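Local coordinates for LPXTG cell wall surface protein (Streptococcus gordonii, PDB 7AVH), which is a cell-wall-anchored streptococcal surface adhesin whose tandem SHIRT repeats, two of them in this piece, probably form a variable-length stalk projecting its binding region from the cell, at residues 19-24 against 46-51. Numbering follows the deposited sequence.
Sequences QEVKDL and TEVKTA
In the first SHIRT domain of this piece, the short helix 19-22 packs on the edge strand 47-50 through one inward-pointing residue, V48. Its side chain meets E20, V21 and L24. The contact is small and apolar, with 175 Å² buried in all and no hydrogen bond between the segments.

The two methyls of V48 divide the work. CG1 lies anti to the backbone N (chi1 178°) and meets the aliphatic base of E20, with V48 CG1 3.7 Å from E20 CB. CG2 serves the other two partners. V48 CG2 is 3.8 Å from L24 CD1, and these two side chains approach tip to tip. V48 CG2 also lies 3.9 Å from V21 CG2, where the two valines are set at a slant to each other. V21 turns this methyl to the strand by placing CG1 anti to its backbone N (chi1 167°).

On the side away from the strand, Q19 NE2 donates to D23 OD1 at 2.8 Å. The bond is nearly straight (166°) and lies close to the amide plane, but it reaches the carboxylate from above its plane. The backbone bond from D23 N to Q19 O joins the same two residues.

The packing continues into the domain: V21 and L24 also touch F8 and W78, and V21 touches W55. V48 pairs through its backbone with W55 on strand 53-60. This is helix-on-sheet packing at the edge of an elongated, strand-rich SHIRT domain.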
ATOM      1  N   GLN A  19       6.037 -17.737  -2.294  1.00 11.96           N
ATOM      2  CA  GLN A  19       6.915 -18.904  -2.271  1.00 12.23           C
ATOM      3  C   GLN A  19       8.221 -18.559  -1.581  1.00 10.96           C
ATOM      4  O   GLN A  19       8.791 -19.430  -0.894  1.00 12.49           O
ATOM      5  CB  GLN A  19       7.190 -19.381  -3.689  1.00 14.71           C
ATOM      6  CG  GLN A  19       7.979 -20.685  -3.687  1.00 16.11           C
ATOM      7  CD  GLN A  19       7.232 -21.779  -2.995  1.00 17.24           C
ATOM      8  OE1 GLN A  19       6.093 -22.087  -3.274  1.00 26.33           O
ATOM      9  NE2 GLN A  19       7.914 -22.456  -2.124  1.00 17.32           N
ATOM     10  N   GLU A  20       8.730 -17.363  -1.652  1.00 11.26           N
ATOM     11  CA  GLU A  20      10.014 -16.983  -1.025  1.00 11.32           C
ATOM     12  C   GLU A  20       9.902 -17.110   0.489  1.00 10.79           C
ATOM     13  O   GLU A  20      10.950 -17.379   1.132  1.00 12.77           O
ATOM     14  CB  GLU A  20      10.448 -15.600  -1.444  1.00 13.69           C
ATOM     15  CG  GLU A  20      10.864 -15.546  -2.913  1.00 18.51           C
ATOM     16  CD  GLU A  20       9.741 -15.426  -3.944  1.00 19.79           C
ATOM     17  OE1 GLU A  20       8.529 -15.265  -3.548  1.00 21.22           O
ATOM     18  OE2 GLU A  20      10.086 -15.494  -5.137  1.00 29.98           O
ATOM     19  N   VAL A  21       8.773 -16.888   1.072  1.00  9.86           N
ATOM     20  CA  VAL A  21       8.592 -17.086   2.505  1.00  9.99           C
ATOM     21  C   VAL A  21       8.511 -18.583   2.752  1.00  9.69           C
ATOM     22  O   VAL A  21       9.165 -19.141   3.699  1.00 11.22           O
ATOM     23  CB  VAL A  21       7.418 -16.340   3.112  1.00 10.35           C
ATOM     24  CG1 VAL A  21       7.065 -16.807   4.509  1.00 12.00           C
ATOM     25  CG2 VAL A  21       7.735 -14.831   3.089  1.00 12.33           C
ATOM     26  N   LYS A  22       7.685 -19.309   2.034  1.00  9.72           N
ATOM     27  CA  LYS A  22       7.522 -20.758   2.211  1.00 10.89           C
ATOM     28  C   LYS A  22       8.873 -21.439   2.062  1.00 10.20           C
ATOM     29  O   LYS A  22       9.085 -22.448   2.812  1.00 11.53           O
ATOM     30  CB  LYS A  22       6.482 -21.279   1.230  1.00 12.73           C
ATOM     31  CG  LYS A  22       5.093 -20.739   1.482  1.00 14.06           C
ATOM     32  CD  LYS A  22       4.079 -21.290   0.500  1.00 21.72           C
ATOM     33  CE  LYS A  22       2.717 -20.699   0.547  1.00 27.17           C
ATOM     34  NZ  LYS A  22       1.894 -21.393  -0.485  0.50 25.47           N
ATOM     35  N   ASP A  23       9.763 -20.981   1.253  1.00 10.22           N
ATOM     36  CA  ASP A  23      11.078 -21.562   1.029  1.00 11.26           C
ATOM     37  C   ASP A  23      11.924 -21.541   2.324  1.00 10.72           C
ATOM     38  O   ASP A  23      12.912 -22.322   2.372  1.00 14.02           O
ATOM     39  CB  ASP A  23      11.865 -20.823  -0.067  1.00 12.35           C
ATOM     40  CG  ASP A  23      11.367 -21.057  -1.499  1.00 18.01           C
ATOM     41  OD1 ASP A  23      10.671 -22.057  -1.746  1.00 19.04           O
ATOM     42  OD2 ASP A  23      11.769 -20.231  -2.402  1.00 21.93           O
ATOM     43  N   LEU A  24      11.603 -20.734   3.297  1.00  9.34           N
ATOM     44  CA  LEU A  24      12.337 -20.564   4.550  1.00  9.56           C
ATOM     45  C   LEU A  24      11.796 -21.501   5.660  1.00  8.73           C
ATOM     46  O   LEU A  24      12.295 -21.374   6.787  1.00 11.15           O
ATOM     47  CB  LEU A  24      12.313 -19.090   4.982  1.00  9.05           C
ATOM     48  CG  LEU A  24      12.924 -18.109   3.987  1.00 10.35           C
ATOM     49  CD1 LEU A  24      12.638 -16.707   4.416  1.00 11.50           C
ATOM     50  CD2 LEU A  24      14.410 -18.347   3.801  1.00 13.43           C
ATOM     51  N   THR A  46      14.379 -13.175   8.466  1.00 12.10           N
ATOM     52  CA  THR A  46      13.080 -12.786   9.050  1.00 12.23           C
ATOM     53  C   THR A  46      12.396 -11.676   8.250  1.00 10.23           C
ATOM     54  O   THR A  46      11.400 -11.213   8.687  1.00 12.20           O
ATOM     55  CB  THR A  46      13.165 -12.411  10.510  1.00 17.36           C
ATOM     56  OG1 THR A  46      14.134 -11.397  10.646  1.00 23.49           O
ATOM     57  CG2 THR A  46      13.586 -13.605  11.374  1.00 21.79           C
ATOM     58  N   GLU A  47      12.923 -11.443   7.085  1.00 11.70           N
ATOM     59  CA  GLU A  47      12.407 -10.376   6.186  0.50 12.79           C
ATOM     60  C   GLU A  47      12.505 -10.884   4.749  1.00 11.37           C
ATOM     61  O   GLU A  47      13.588 -11.330   4.375  1.00 13.58           O
ATOM     62  CB  GLU A  47      13.240  -9.110   6.382  0.50 14.95           C
ATOM     63  CG  GLU A  47      12.689  -7.876   5.688  0.50 17.37           C
ATOM     64  CD  GLU A  47      13.355  -6.632   6.249  0.50 27.23           C
ATOM     65  OE1 GLU A  47      12.617  -5.687   6.556  0.50 33.54           O
ATOM     66  OE2 GLU A  47      14.601  -6.642   6.434  0.50 26.95           O
ATOM     67  N   VAL A  48      11.427 -10.697   3.961  1.00 11.89           N
ATOM     68  CA  VAL A  48      11.439 -10.998   2.516  1.00 11.04           C
ATOM     69  C   VAL A  48      10.713  -9.843   1.789  1.00 10.83           C
ATOM     70  O   VAL A  48       9.541  -9.619   2.063  1.00 11.93           O
ATOM     71  CB  VAL A  48      10.717 -12.304   2.182  1.00 12.56           C
ATOM     72  CG1 VAL A  48      10.699 -12.556   0.714  1.00 17.24           C
ATOM     73  CG2 VAL A  48      11.390 -13.501   2.848  1.00 13.75           C
ATOM     74  N   LYS A  49      11.455  -9.177   0.921  1.00 11.14           N
ATOM     75  CA  LYS A  49      10.843  -8.152   0.060  1.00 12.26           C
ATOM     76  C   LYS A  49      10.341  -8.824  -1.213  1.00 12.45           C
ATOM     77  O   LYS A  49      11.096  -9.545  -1.879  1.00 13.22           O
ATOM     78  CB  LYS A  49      11.860  -7.053  -0.183  1.00 13.18           C
ATOM     79  CG  LYS A  49      11.241  -5.923  -1.053  1.00 16.27           C
ATOM     80  CD  LYS A  49      12.321  -4.909  -1.485  1.00 20.22           C
ATOM     81  CE  LYS A  49      11.756  -3.810  -2.344  1.00 25.44           C
ATOM     82  NZ  LYS A  49      12.800  -2.799  -2.625  1.00 28.13           N
ATOM     83  N   THR A  50       9.139  -8.383  -1.623  1.00 13.22           N
ATOM     84  CA  THR A  50       8.570  -8.742  -2.925  1.00 13.65           C
ATOM     85  C   THR A  50       8.163  -7.444  -3.650  1.00 14.73           C
ATOM     86  O   THR A  50       8.203  -6.385  -3.019  1.00 15.41           O
ATOM     87  CB  THR A  50       7.374  -9.674  -2.833  1.00 14.47           C
ATOM     88  OG1 THR A  50       6.249  -8.908  -2.365  1.00 17.01           O
ATOM     89  CG2 THR A  50       7.609 -10.902  -1.940  1.00 16.51           C
ATOM     90  N   ALA A  51       7.747  -7.564  -4.908  1.00 17.42           N
ATOM     91  CA  ALA A  51       7.280  -6.354  -5.631  1.00 17.64           C
ATOM     92  C   ALA A  51       6.039  -5.783  -4.967  1.00 18.44           C
ATOM     93  O   ALA A  51       5.806  -4.569  -5.167  1.00 26.31           O
ATOM     94  CB  ALA A  51       7.031  -6.717  -7.032  1.00 22.23           C
TER